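Local coordinates for ribosomal RNA small subunit methyltransferase E (Legionella pneumophila, PDB 5O95), which probably methylates the N3 position of a specific uridine in 16S ribosomal RNA, using S-adenosyl-L-methionine as methyl donor, at residues L81-A86 / P190-I195; Q161-A166 / R208-H213; H169-L174 / H213-L218. All coordinates share one frame; numbering follows the deposited sequence.

Interaction 1: residues L81-A86 / P190-I195; sequences LKIHLA and PDVALI
Ile83 and Val192 lie side by side on one face of the sheet and make the closest apolar contact between strands 82-86 and 191-195, with Ile83 CG1 3.5 Å from Val192 CG1. Val192 places CG1 between its own backbone N and carbonyl carbon (chi1 54°), a rotation that turns this methyl toward the isoleucine; Leu81 CD1 reaches the same methyl from the loop end. Two residues on, Leu85 and Leu194 repeat the pairing more loosely, CD1 to CD2 at 4.1 Å. Branched and long aliphatic side chains suit this face because helix 227-242 covers it, Leu235 and Leu238 packing on Ile83 and Ala234 on Leu194.

The strands run parallel, their axes 4.7 Å apart, as inner neighbours in the six-stranded parallel sheet of the SPOUT methyltransferase domain. Every second residue of 82-86 bonds to the other strand: Lys82 N gives a nearly straight bond to Pro190 O (2.9 Å), Lys82 O receives Val192 N, and His84 N meets Val192 O almost head-on at 2.8 Å. His84 O and Leu194 O take the next two amides, those of Leu194 and Ala86. Ile83 and Leu85 pair with strand 109-114 instead.

On the other face, the short side chain of Ala86 lets the Phe162 ring of helix 159-165 come down on the sheet, while Glu168 covers Ala193. The imidazole of His84 is buried there yet bonded at both nitrogens, by Glu168 and Thr111. Toward the start of the strands the packing gives way to solvent. Lys82 CB and Asp191 CB are 4.1 Å apart, but the polar ends diverge: the bent lysine chain carries NZ back to Ser79 O, whereas Asp191 OD1 accepts the amide of His169. Pro190, beside them, is exposed and follows a cis peptide bond.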
ATOM      1  N   LEU B  81       0.790  19.271  -4.859  1.00 19.41           N
ATOM      2  CA  LEU B  81       2.099  18.735  -5.189  1.00 17.01           C
ATOM      3  C   LEU B  81       1.909  17.733  -6.320  1.00 20.57           C
ATOM      4  O   LEU B  81       1.186  16.746  -6.151  1.00 20.55           O
ATOM      5  CB  LEU B  81       2.693  18.042  -3.957  1.00 16.85           C
ATOM      6  CG  LEU B  81       3.991  17.277  -4.174  1.00 17.85           C
ATOM      7  CD1 LEU B  81       5.151  18.255  -4.385  1.00 23.33           C
ATOM      8  CD2 LEU B  81       4.308  16.355  -2.973  1.00 17.42           C
ATOM      9  N   LYS B  82       2.511  18.003  -7.485  1.00 19.59           N
ATOM     10  CA  LYS B  82       2.367  17.130  -8.650  1.00 15.11           C
ATOM     11  C   LYS B  82       3.532  16.157  -8.683  1.00 16.58           C
ATOM     12  O   LYS B  82       4.667  16.549  -8.970  1.00 20.16           O
ATOM     13  CB  LYS B  82       2.352  17.957  -9.933  1.00 16.84           C
ATOM     14  CG  LYS B  82       1.426  19.131  -9.904  1.00 22.25           C
ATOM     15  CD  LYS B  82       0.028  18.717  -9.576  1.00 23.54           C
ATOM     16  CE  LYS B  82      -0.877  19.952  -9.584  1.00 57.23           C
ATOM     17  NZ  LYS B  82      -2.222  19.729  -8.983  1.00 39.76           N
ATOM     18  N   ILE B  83       3.268  14.901  -8.358  1.00 17.34           N
ATOM     19  CA  ILE B  83       4.305  13.873  -8.323  1.00 16.53           C
ATOM     20  C   ILE B  83       4.265  13.131  -9.647  1.00 21.85           C
ATOM     21  O   ILE B  83       3.195  12.692 -10.085  1.00 18.01           O
ATOM     22  CB  ILE B  83       4.072  12.896  -7.166  1.00 17.17           C
ATOM     23  CG1 ILE B  83       3.954  13.664  -5.838  1.00 21.26           C
ATOM     24  CG2 ILE B  83       5.191  11.862  -7.130  1.00 19.38           C
ATOM     25  CD1 ILE B  83       3.616  12.764  -4.657  1.00 20.21           C
ATOM     26  N   HIS B  84       5.421  13.002 -10.283  1.00 20.47           N
ATOM     27  CA  HIS B  84       5.596  12.164 -11.465  1.00 17.75           C
ATOM     28  C   HIS B  84       6.379  10.934 -11.013  1.00 19.45           C
ATOM     29  O   HIS B  84       7.577  11.030 -10.723  1.00 20.05           O
ATOM     30  CB  HIS B  84       6.364  12.918 -12.541  1.00 20.45           C
ATOM     31  CG  HIS B  84       6.518  12.150 -13.817  1.00 19.85           C
ATOM     32  ND1 HIS B  84       7.117  12.685 -14.933  1.00 24.32           N
ATOM     33  CD2 HIS B  84       6.143  10.893 -14.157  1.00 21.75           C
ATOM     34  CE1 HIS B  84       7.106  11.793 -15.909  1.00 29.26           C
ATOM     35  NE2 HIS B  84       6.523  10.694 -15.463  1.00 24.75           N
ATOM     36  N   LEU B  85       5.689   9.792 -10.953  1.00 18.04           N
ATOM     37  CA  LEU B  85       6.257   8.522 -10.529  1.00 16.58           C
ATOM     38  C   LEU B  85       6.768   7.779 -11.749  1.00 17.43           C
ATOM     39  O   LEU B  85       6.022   7.587 -12.711  1.00 16.72           O
ATOM     40  CB  LEU B  85       5.162   7.667  -9.888  1.00 14.87           C
ATOM     41  CG  LEU B  85       5.629   6.237  -9.596  1.00 17.58           C
ATOM     42  CD1 LEU B  85       6.819   6.180  -8.606  1.00 21.72           C
ATOM     43  CD2 LEU B  85       4.442   5.400  -9.097  1.00 19.06           C
ATOM     44  N   ALA B  86       8.030   7.345 -11.693  1.00 17.13           N
ATOM     45  CA  ALA B  86       8.615   6.493 -12.726  1.00 18.70           C
ATOM     46  C   ALA B  86       8.834   5.152 -12.046  1.00 20.47           C
ATOM     47  O   ALA B  86       9.684   5.041 -11.159  1.00 19.70           O
ATOM     48  CB  ALA B  86       9.929   7.080 -13.244  1.00 21.58           C
ATOM     49  N   PRO B 190       6.113  23.148  -6.763  1.00 27.88           N
ATOM     50  CA  PRO B 190       5.129  22.578  -7.695  1.00 27.40           C
ATOM     51  C   PRO B 190       5.140  21.065  -7.879  1.00 26.65           C
ATOM     52  O   PRO B 190       4.067  20.456  -7.890  1.00 25.18           O
ATOM     53  CB  PRO B 190       5.474  23.254  -9.029  1.00 25.07           C
ATOM     54  CG  PRO B 190       6.944  23.557  -8.927  1.00 35.43           C
ATOM     55  CD  PRO B 190       7.217  23.835  -7.461  1.00 26.12           C
ATOM     56  N   ASP B 191       6.315  20.462  -8.044  1.00 28.56           N
ATOM     57  CA  ASP B 191       6.348  19.117  -8.586  1.00 25.22           C
ATOM     58  C   ASP B 191       7.576  18.356  -8.110  1.00 27.14           C
ATOM     59  O   ASP B 191       8.548  18.928  -7.611  1.00 28.80           O
ATOM     60  CB  ASP B 191       6.259  19.113 -10.119  1.00 21.63           C
ATOM     61  CG  ASP B 191       7.307  20.001 -10.784  1.00 26.54           C
ATOM     62  OD1 ASP B 191       8.196  20.534 -10.097  1.00 38.28           O
ATOM     63  OD2 ASP B 191       7.235  20.159 -12.018  1.00 32.25           O
ATOM     64  N   VAL B 192       7.506  17.044  -8.284  1.00 18.07           N
ATOM     65  CA  VAL B 192       8.592  16.152  -7.893  1.00 17.76           C
ATOM     66  C   VAL B 192       8.579  14.964  -8.840  1.00 24.70           C
ATOM     67  O   VAL B 192       7.514  14.436  -9.175  1.00 22.18           O
ATOM     68  CB  VAL B 192       8.471  15.743  -6.406  1.00 23.49           C
ATOM     69  CG1 VAL B 192       7.116  15.146  -6.111  1.00 30.59           C
ATOM     70  CG2 VAL B 192       9.583  14.769  -6.009  1.00 21.78           C
ATOM     71  N   ALA B 193       9.769  14.561  -9.288  1.00 22.06           N
ATOM     72  CA  ALA B 193       9.951  13.325 -10.039  1.00 18.85           C
ATOM     73  C   ALA B 193      10.544  12.306  -9.082  1.00 21.61           C
ATOM     74  O   ALA B 193      11.461  12.630  -8.325  1.00 22.21           O
ATOM     75  CB  ALA B 193      10.879  13.527 -11.239  1.00 22.43           C
ATOM     76  N   LEU B 194       9.971  11.110  -9.066  1.00 18.84           N
ATOM     77  CA  LEU B 194      10.419  10.044  -8.175  1.00 17.64           C
ATOM     78  C   LEU B 194      10.647   8.790  -8.994  1.00 19.88           C
ATOM     79  O   LEU B 194       9.714   8.284  -9.628  1.00 19.02           O
ATOM     80  CB  LEU B 194       9.349   9.757  -7.118  1.00 21.00           C
ATOM     81  CG  LEU B 194       9.567   8.553  -6.212  1.00 26.74           C
ATOM     82  CD1 LEU B 194      10.758   8.797  -5.304  1.00 27.90           C
ATOM     83  CD2 LEU B 194       8.283   8.291  -5.426  1.00 27.68           C
ATOM     84  N   ILE B 195      11.872   8.273  -8.944  1.00 17.02           N
ATOM     85  CA  ILE B 195      12.244   7.025  -9.601  1.00 18.81           C
ATOM     86  C   ILE B 195      12.221   5.910  -8.565  1.00 22.03           C
ATOM     87  O   ILE B 195      12.940   5.971  -7.562  1.00 20.04           O
ATOM     88  CB  ILE B 195      13.640   7.125 -10.231  1.00 20.92           C
ATOM     89  CG1 ILE B 195      13.646   8.176 -11.341  1.00 22.96           C
ATOM     90  CG2 ILE B 195      14.046   5.766 -10.808  1.00 19.21           C
ATOM     91  CD1 ILE B 195      14.989   8.385 -11.972  1.00 23.11           C
TER

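Interaction 2: residues Q161-A166 / R208-H213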
ATOM      1  N   GLN B 161      16.337   8.024 -21.084  1.00 31.13           N
ATOM      2  CA  GLN B 161      15.361   8.985 -21.592  1.00 29.46           C
ATOM      3  C   GLN B 161      14.628   9.684 -20.457  1.00 25.89           C
ATOM      4  O   GLN B 161      14.384  10.895 -20.518  1.00 29.49           O
ATOM      5  CB  GLN B 161      14.362   8.306 -22.528  1.00 29.52           C
ATOM      6  CG  GLN B 161      13.359   9.287 -23.101  1.00 34.16           C
ATOM      7  CD  GLN B 161      12.510   8.696 -24.206  1.00 40.05           C
ATOM      8  OE1 GLN B 161      12.578   7.502 -24.490  1.00 32.87           O
ATOM      9  NE2 GLN B 161      11.694   9.537 -24.834  1.00 47.96           N
ATOM     10  N   PHE B 162      14.268   8.948 -19.403  1.00 24.08           N
ATOM     11  CA  PHE B 162      13.518   9.575 -18.321  1.00 22.44           C
ATOM     12  C   PHE B 162      14.329  10.667 -17.636  1.00 28.10           C
ATOM     13  O   PHE B 162      13.824  11.768 -17.395  1.00 24.08           O
ATOM     14  CB  PHE B 162      13.028   8.548 -17.303  1.00 20.27           C
ATOM     15  CG  PHE B 162      12.192   9.155 -16.232  1.00 25.83           C
ATOM     16  CD1 PHE B 162      10.833   9.348 -16.422  1.00 21.24           C
ATOM     17  CD2 PHE B 162      12.770   9.568 -15.040  1.00 21.67           C
ATOM     18  CE1 PHE B 162      10.058   9.932 -15.429  1.00 21.90           C
ATOM     19  CE2 PHE B 162      12.004  10.158 -14.050  1.00 22.39           C
ATOM     20  CZ  PHE B 162      10.649  10.342 -14.247  1.00 23.65           C
ATOM     21  N   VAL B 163      15.589  10.381 -17.296  1.00 23.72           N
ATOM     22  CA  VAL B 163      16.373  11.404 -16.614  1.00 29.10           C
ATOM     23  C   VAL B 163      16.711  12.569 -17.544  1.00 23.96           C
ATOM     24  O   VAL B 163      16.819  13.715 -17.093  1.00 30.15           O
ATOM     25  CB  VAL B 163      17.603  10.809 -15.900  1.00 27.16           C
ATOM     26  CG1 VAL B 163      17.175   9.647 -15.006  1.00 25.59           C
ATOM     27  CG2 VAL B 163      18.681  10.390 -16.891  1.00 31.09           C
ATOM     28  N   ARG B 164      16.858  12.308 -18.848  1.00 27.54           N
ATOM     29  CA  ARG B 164      17.181  13.385 -19.779  1.00 25.89           C
ATOM     30  C   ARG B 164      16.031  14.383 -19.875  1.00 31.24           C
ATOM     31  O   ARG B 164      16.256  15.598 -19.942  1.00 33.82           O
ATOM     32  CB  ARG B 164      17.543  12.798 -21.147  1.00 32.14           C
ATOM     33  CG  ARG B 164      17.081  13.626 -22.337  1.00 58.64           C
ATOM     34  CD  ARG B 164      17.804  13.216 -23.618  1.00 61.84           C
ATOM     35  NE  ARG B 164      17.892  11.766 -23.771  1.00 59.54           N
ATOM     36  CZ  ARG B 164      17.008  11.027 -24.432  1.00 39.90           C
ATOM     37  NH1 ARG B 164      15.961  11.599 -25.010  1.00 48.69           N
ATOM     38  NH2 ARG B 164      17.174   9.711 -24.514  1.00 51.59           N
ATOM     39  N   GLU B 165      14.793  13.893 -19.824  1.00 24.64           N
ATOM     40  CA  GLU B 165      13.621  14.728 -20.048  1.00 34.48           C
ATOM     41  C   GLU B 165      13.027  15.319 -18.777  1.00 28.25           C
ATOM     42  O   GLU B 165      12.220  16.253 -18.872  1.00 30.42           O
ATOM     43  CB  GLU B 165      12.530  13.924 -20.763  1.00 31.44           C
ATOM     44  CG  GLU B 165      12.946  13.435 -22.136  1.00 31.80           C
ATOM     45  CD  GLU B 165      11.895  12.558 -22.787  1.00 48.31           C
ATOM     46  OE1 GLU B 165      10.961  12.108 -22.088  1.00 47.87           O
ATOM     47  OE2 GLU B 165      12.011  12.313 -24.001  1.00 36.74           O
ATOM     48  N   ALA B 166      13.390  14.802 -17.601  1.00 23.83           N
ATOM     49  CA  ALA B 166      12.747  15.220 -16.361  1.00 24.53           C
ATOM     50  C   ALA B 166      13.048  16.688 -16.078  1.00 29.96           C
ATOM     51  O   ALA B 166      14.213  17.092 -16.009  1.00 29.08           O
ATOM     52  CB  ALA B 166      13.228  14.343 -15.206  1.00 24.48           C
ATOM     53  N   ARG B 208      25.336   6.818 -11.944  1.00 31.13           N
ATOM     54  CA  ARG B 208      26.084   7.934 -12.513  1.00 27.80           C
ATOM     55  C   ARG B 208      25.179   8.768 -13.412  1.00 36.34           C
ATOM     56  O   ARG B 208      25.235  10.004 -13.403  1.00 31.93           O
ATOM     57  CB  ARG B 208      27.301   7.395 -13.266  1.00 38.01           C
ATOM     58  CG  ARG B 208      28.153   8.435 -13.958  1.00 41.04           C
ATOM     59  CD  ARG B 208      29.531   7.869 -14.325  1.00 82.51           C
ATOM     60  NE  ARG B 208      29.468   6.547 -14.953  1.00 95.50           N
ATOM     61  CZ  ARG B 208      29.855   5.414 -14.367  1.00 84.60           C
ATOM     62  NH1 ARG B 208      30.335   5.433 -13.130  1.00 59.63           N
ATOM     63  NH2 ARG B 208      29.762   4.260 -15.018  1.00 63.48           N
ATOM     64  N   LEU B 209      24.290   8.104 -14.144  1.00 29.24           N
ATOM     65  CA  LEU B 209      23.365   8.802 -15.028  1.00 32.48           C
ATOM     66  C   LEU B 209      22.304   9.559 -14.235  1.00 38.37           C
ATOM     67  O   LEU B 209      22.017  10.727 -14.523  1.00 32.15           O
ATOM     68  CB  LEU B 209      22.724   7.788 -15.967  1.00 39.23           C
ATOM     69  CG  LEU B 209      21.902   8.292 -17.144  1.00 48.22           C
ATOM     70  CD1 LEU B 209      22.792   8.995 -18.157  1.00 55.24           C
ATOM     71  CD2 LEU B 209      21.223   7.100 -17.758  1.00 48.01           C
ATOM     72  N   THR B 210      21.705   8.911 -13.230  1.00 26.64           N
ATOM     73  CA  THR B 210      20.681   9.583 -12.432  1.00 24.04           C
ATOM     74  C   THR B 210      21.275  10.736 -11.626  1.00 30.92           C
ATOM     75  O   THR B 210      20.724  11.842 -11.607  1.00 25.37           O
ATOM     76  CB  THR B 210      19.931   8.587 -11.533  1.00 28.45           C
ATOM     77  OG1 THR B 210      20.822   8.022 -10.554  1.00 26.07           O
ATOM     78  CG2 THR B 210      19.306   7.458 -12.361  1.00 25.29           C
ATOM     79  N   SER B 211      22.410  10.505 -10.963  1.00 29.23           N
ATOM     80  CA  SER B 211      23.010  11.571 -10.165  1.00 24.41           C
ATOM     81  C   SER B 211      23.518  12.710 -11.043  1.00 27.35           C
ATOM     82  O   SER B 211      23.434  13.880 -10.654  1.00 28.78           O
ATOM     83  CB  SER B 211      24.119  11.022  -9.261  1.00 29.04           C
ATOM     84  OG  SER B 211      25.153  10.411 -10.009  1.00 40.07           O
ATOM     85  N   GLY B 212      24.030  12.392 -12.234  1.00 28.56           N
ATOM     86  CA  GLY B 212      24.455  13.426 -13.165  1.00 27.64           C
ATOM     87  C   GLY B 212      23.320  14.283 -13.682  1.00 34.48           C
ATOM     88  O   GLY B 212      23.560  15.400 -14.153  1.00 32.25           O
ATOM     89  N   HIS B 213      22.089  13.786 -13.616  1.00 26.33           N
ATOM     90  CA  HIS B 213      20.920  14.585 -13.958  1.00 26.40           C
ATOM     91  C   HIS B 213      20.215  15.153 -12.735  1.00 30.05           C
ATOM     92  O   HIS B 213      19.074  15.610 -12.852  1.00 31.31           O
ATOM     93  CB  HIS B 213      19.945  13.790 -14.825  1.00 27.96           C
ATOM     94  CG  HIS B 213      20.449  13.531 -16.206  1.00 30.48           C
ATOM     95  ND1 HIS B 213      21.461  12.637 -16.468  1.00 31.26           N
ATOM     96  CD2 HIS B 213      20.087  14.053 -17.402  1.00 27.36           C
ATOM     97  CE1 HIS B 213      21.705  12.618 -17.767  1.00 28.84           C
ATOM     98  NE2 HIS B 213      20.885  13.470 -18.355  1.00 31.35           N
TER
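Two neighbouring helices, 159-165 and 204-212, meet near their C-terminal ends on one side of the parallel sheet of the methyltransferase domain, and Val163 carries most of the contact. Its methyl CG2 sits over the centre of the His213 imidazole, a CH-pi contact 3.7 Å from the ring centroid and only 13° off the ring normal. The same methyl touches Leu209 CG at 3.9 Å, while CG1, set anti to the carbonyl carbon by a chi1 of -52°, turns to Thr210 CG2. A beta-branched side chain is apt here, since its two methyls serve different partners.

His213, just past the end of its helix, is held by its own turn: ND1 donates to Leu209 O at 2.8 Å, with the acceptor tilted 17° from the ring plane. Its CD2 comes within 3.3 Å of Val163 O, and Arg164 CA approaches the ring obliquely. Thr210 adds its methyl to the interface, its hydroxyl OG1 being turned back to Ile207 O within the helix. Beneath the pair, Phe215 touches both Val163 and Thr210.

Because ND1 donates, it carries a proton, and the bond to Leu209 O fixes the rotation of the imidazole so that one face is presented to the valine. Across the interface the contact is mainly apolar and CH-pi, the approach of His213 CD2 to Val163 O being a polar exception, while ND1 is satisfied within its own helix end.

Interaction 3: residues H169-L174 / H213-L218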
ATOM      1  N   HIS B 169      10.987  20.198 -10.386  1.00 27.64           N
ATOM      2  CA  HIS B 169      11.864  21.026  -9.555  1.00 24.78           C
ATOM      3  C   HIS B 169      12.634  20.204  -8.532  1.00 21.60           C
ATOM      4  O   HIS B 169      13.766  20.555  -8.179  1.00 31.61           O
ATOM      5  CB  HIS B 169      11.070  22.120  -8.840  1.00 32.58           C
ATOM      6  CG  HIS B 169      10.603  23.215  -9.745  1.00 66.50           C
ATOM      7  ND1 HIS B 169      10.385  24.503  -9.305  1.00100.45           N
ATOM      8  CD2 HIS B 169      10.310  23.216 -11.067  1.00 65.55           C
ATOM      9  CE1 HIS B 169       9.976  25.249 -10.315  1.00 66.13           C
ATOM     10  NE2 HIS B 169       9.920  24.492 -11.396  1.00 60.36           N
ATOM     11  N   LEU B 170      12.040  19.128  -8.036  1.00 20.38           N
ATOM     12  CA  LEU B 170      12.700  18.220  -7.111  1.00 23.19           C
ATOM     13  C   LEU B 170      12.749  16.850  -7.766  1.00 28.52           C
ATOM     14  O   LEU B 170      11.739  16.377  -8.295  1.00 21.00           O
ATOM     15  CB  LEU B 170      11.921  18.145  -5.796  1.00 22.40           C
ATOM     16  CG  LEU B 170      12.440  17.146  -4.752  1.00 29.17           C
ATOM     17  CD1 LEU B 170      13.861  17.499  -4.306  1.00 35.30           C
ATOM     18  CD2 LEU B 170      11.483  17.105  -3.561  1.00 23.30           C
ATOM     19  N   LYS B 171      13.920  16.220  -7.751  1.00 23.90           N
ATOM     20  CA  LYS B 171      14.110  14.953  -8.446  1.00 21.18           C
ATOM     21  C   LYS B 171      14.730  13.959  -7.476  1.00 19.97           C
ATOM     22  O   LYS B 171      15.827  14.189  -6.963  1.00 19.23           O
ATOM     23  CB  LYS B 171      14.973  15.147  -9.694  1.00 20.12           C
ATOM     24  CG  LYS B 171      14.312  16.060 -10.726  1.00 21.33           C
ATOM     25  CD  LYS B 171      15.122  16.221 -12.005  1.00 35.27           C
ATOM     26  CE  LYS B 171      16.311  17.142 -11.806  1.00 37.23           C
ATOM     27  NZ  LYS B 171      16.846  17.648 -13.121  1.00 33.39           N
ATOM     28  N   LEU B 172      13.999  12.884  -7.198  1.00 19.06           N
ATOM     29  CA  LEU B 172      14.396  11.921  -6.187  1.00 20.06           C
ATOM     30  C   LEU B 172      14.455  10.522  -6.778  1.00 17.70           C
ATOM     31  O   LEU B 172      13.726  10.179  -7.710  1.00 20.34           O
ATOM     32  CB  LEU B 172      13.407  11.918  -5.030  1.00 19.10           C
ATOM     33  CG  LEU B 172      13.227  13.261  -4.344  1.00 20.69           C
ATOM     34  CD1 LEU B 172      12.073  13.141  -3.345  1.00 25.26           C
ATOM     35  CD2 LEU B 172      14.493  13.688  -3.642  1.00 20.09           C
ATOM     36  N   ILE B 173      15.336   9.701  -6.216  1.00 18.35           N
ATOM     37  CA  ILE B 173      15.423   8.303  -6.602  1.00 17.23           C
ATOM     38  C   ILE B 173      15.527   7.480  -5.326  1.00 21.06           C
ATOM     39  O   ILE B 173      16.293   7.824  -4.423  1.00 20.82           O
ATOM     40  CB  ILE B 173      16.609   8.061  -7.561  1.00 21.79           C
ATOM     41  CG1 ILE B 173      16.711   6.588  -7.967  1.00 21.89           C
ATOM     42  CG2 ILE B 173      17.903   8.618  -6.979  1.00 21.05           C
ATOM     43  CD1 ILE B 173      17.625   6.388  -9.163  1.00 20.14           C
ATOM     44  N   LEU B 174      14.729   6.418  -5.237  0.52 18.42           N
ATOM     45  CA  LEU B 174      14.821   5.494  -4.108  0.52 17.39           C
ATOM     46  C   LEU B 174      16.066   4.640  -4.279  0.52 22.86           C
ATOM     47  O   LEU B 174      16.081   3.685  -5.056  0.52 23.59           O
ATOM     48  CB  LEU B 174      13.575   4.623  -4.016  0.52 17.70           C
ATOM     49  CG  LEU B 174      12.384   5.233  -3.285  0.52 29.18           C
ATOM     50  CD1 LEU B 174      11.264   4.224  -3.214  0.52 21.29           C
ATOM     51  CD2 LEU B 174      12.810   5.653  -1.886  0.52 45.13           C
ATOM     52  N   HIS B 213      22.089  13.786 -13.616  1.00 26.33           N
ATOM     53  CA  HIS B 213      20.920  14.585 -13.958  1.00 26.40           C
ATOM     54  C   HIS B 213      20.215  15.153 -12.735  1.00 30.05           C
ATOM     55  O   HIS B 213      19.074  15.610 -12.852  1.00 31.31           O
ATOM     56  CB  HIS B 213      19.945  13.790 -14.825  1.00 27.96           C
ATOM     57  CG  HIS B 213      20.449  13.531 -16.206  1.00 30.48           C
ATOM     58  ND1 HIS B 213      21.461  12.637 -16.468  1.00 31.26           N
ATOM     59  CD2 HIS B 213      20.087  14.053 -17.402  1.00 27.36           C
ATOM     60  CE1 HIS B 213      21.705  12.618 -17.767  1.00 28.84           C
ATOM     61  NE2 HIS B 213      20.885  13.470 -18.355  1.00 31.35           N
ATOM     62  N   GLY B 214      20.860  15.122 -11.569  1.00 28.53           N
ATOM     63  CA  GLY B 214      20.314  15.779 -10.390  1.00 25.61           C
ATOM     64  C   GLY B 214      19.302  15.000  -9.584  1.00 23.90           C
ATOM     65  O   GLY B 214      18.638  15.586  -8.726  1.00 24.77           O
ATOM     66  N   PHE B 215      19.154  13.700  -9.826  1.00 28.26           N
ATOM     67  CA  PHE B 215      18.289  12.866  -9.000  1.00 23.97           C
ATOM     68  C   PHE B 215      18.986  12.555  -7.681  1.00 26.47           C
ATOM     69  O   PHE B 215      20.109  12.037  -7.665  1.00 26.98           O
ATOM     70  CB  PHE B 215      17.876  11.599  -9.749  1.00 22.01           C
ATOM     71  CG  PHE B 215      16.758  11.838 -10.731  1.00 21.17           C
ATOM     72  CD1 PHE B 215      17.015  12.414 -11.969  1.00 26.34           C
ATOM     73  CD2 PHE B 215      15.449  11.517 -10.399  1.00 20.23           C
ATOM     74  CE1 PHE B 215      15.978  12.661 -12.869  1.00 24.91           C
ATOM     75  CE2 PHE B 215      14.408  11.765 -11.293  1.00 22.07           C
ATOM     76  CZ  PHE B 215      14.673  12.324 -12.519  1.00 22.97           C
ATOM     77  N   LEU B 216      18.329  12.905  -6.579  1.00 21.47           N
ATOM     78  CA  LEU B 216      18.909  12.809  -5.245  1.00 20.73           C
ATOM     79  C   LEU B 216      18.365  11.586  -4.516  1.00 19.05           C
ATOM     80  O   LEU B 216      17.160  11.320  -4.567  1.00 20.74           O
ATOM     81  CB  LEU B 216      18.557  14.062  -4.443  1.00 23.87           C
ATOM     82  CG  LEU B 216      19.008  15.381  -5.077  1.00 24.90           C
ATOM     83  CD1 LEU B 216      18.602  16.570  -4.220  1.00 34.61           C
ATOM     84  CD2 LEU B 216      20.502  15.393  -5.343  1.00 30.66           C
ATOM     85  N   PRO B 217      19.221  10.841  -3.812  1.00 21.25           N
ATOM     86  CA  PRO B 217      18.799   9.540  -3.259  1.00 21.20           C
ATOM     87  C   PRO B 217      17.955   9.679  -2.004  1.00 24.51           C
ATOM     88  O   PRO B 217      18.314  10.403  -1.073  1.00 22.32           O
ATOM     89  CB  PRO B 217      20.129   8.841  -2.944  1.00 23.65           C
ATOM     90  CG  PRO B 217      21.121   9.961  -2.753  1.00 28.24           C
ATOM     91  CD  PRO B 217      20.668  11.067  -3.688  1.00 24.60           C
ATOM     92  N   LEU B 218      16.836   8.957  -1.978  1.00 19.18           N
ATOM     93  CA  LEU B 218      15.889   8.987  -0.872  1.00 21.22           C
ATOM     94  C   LEU B 218      15.843   7.622  -0.202  1.00 23.21           C
ATOM     95  O   LEU B 218      15.865   6.588  -0.875  1.00 22.13           O
ATOM     96  CB  LEU B 218      14.499   9.316  -1.412  1.00 20.81           C
ATOM     97  CG  LEU B 218      13.355   9.358  -0.407  1.00 18.45           C
ATOM     98  CD1 LEU B 218      13.572  10.499   0.570  1.00 17.97           C
ATOM     99  CD2 LEU B 218      12.032   9.542  -1.153  1.00 19.63           C
TER
HETATM  100  O   HOH W   1      16.363  17.592  -7.327  1.00 39.59           O
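With CG anti to its carbonyl carbon (chi1 -63°) and a bend at chi3 (-75°), the Lys171 side chain lies across the Phe215 ring and then turns to bring NZ 3.0 Å from His213 O, to which it donates a hydrogen bond. Phe215 presents a face to this chain: Lys171 CB stands over the ring centre, 3.7 Å from the centroid, and CD passes beyond it near CE1. A lysine suits the place because its methylenes cover the aromatic face while its ammonium reaches a carbonyl at the end of helix 204-212. Leu172 O approaches the edge of the same ring, 3.5 Å from Phe215 CD2.

Gly214 is the C' residue of the Schellman motif ending that helix; at its positive phi a side chain would jam against the carbonyl O of the preceding residue, which the lack of a CB avoids. One water links Lys171 N to Gly214 O, the second bond being weak. From there the chain enters parallel pairing: Leu216 N bonds to Lys171 O (2.8 Å), Ile173 N to Leu216 O, and Leu218 N to Ile173 O (2.7 Å). Ile173 N comes from well above the carbonyl plane of Leu216, 42° out of it.

Side chains alternate across the two faces. Leu172 CD1 packs against Leu218 CD2 on one; on the other, Ile173 CG2 lies 4.1 Å from Phe215 CB. Strand 216-218 is an outermost strand of the parallel sheet of this SPOUT domain within the chain, and Leu174, at the end of its neighbour, belongs to an S-adenosyl-L-methionine site.

Strand 191-196 joins interactions 1 and 3, pairing with 82-88 on one side and 170-174 on the other; Ala193 O lies 2.8 Å from Leu172 N, and Ile195 CD1 is 3.5 Å from Phe215 CE2. Interaction 2 rests on the resulting sheet: Phe162 CZ is 3.5 Å from Ala86 CB, and Ile195 CD1 is 3.9 Å from Val163 CG1, so one apolar layer runs through all three. His213 belongs to both interactions 2 and 3, as helix 204-212 leads into strand 216-218. Leu174 of interaction 3 is part of the cofactor site. Between side chains, Leu194 of interaction 1 is about 4 Å from Leu174, whereas Thr210 of interaction 2 is about 9 Å from Gly197 of the same site.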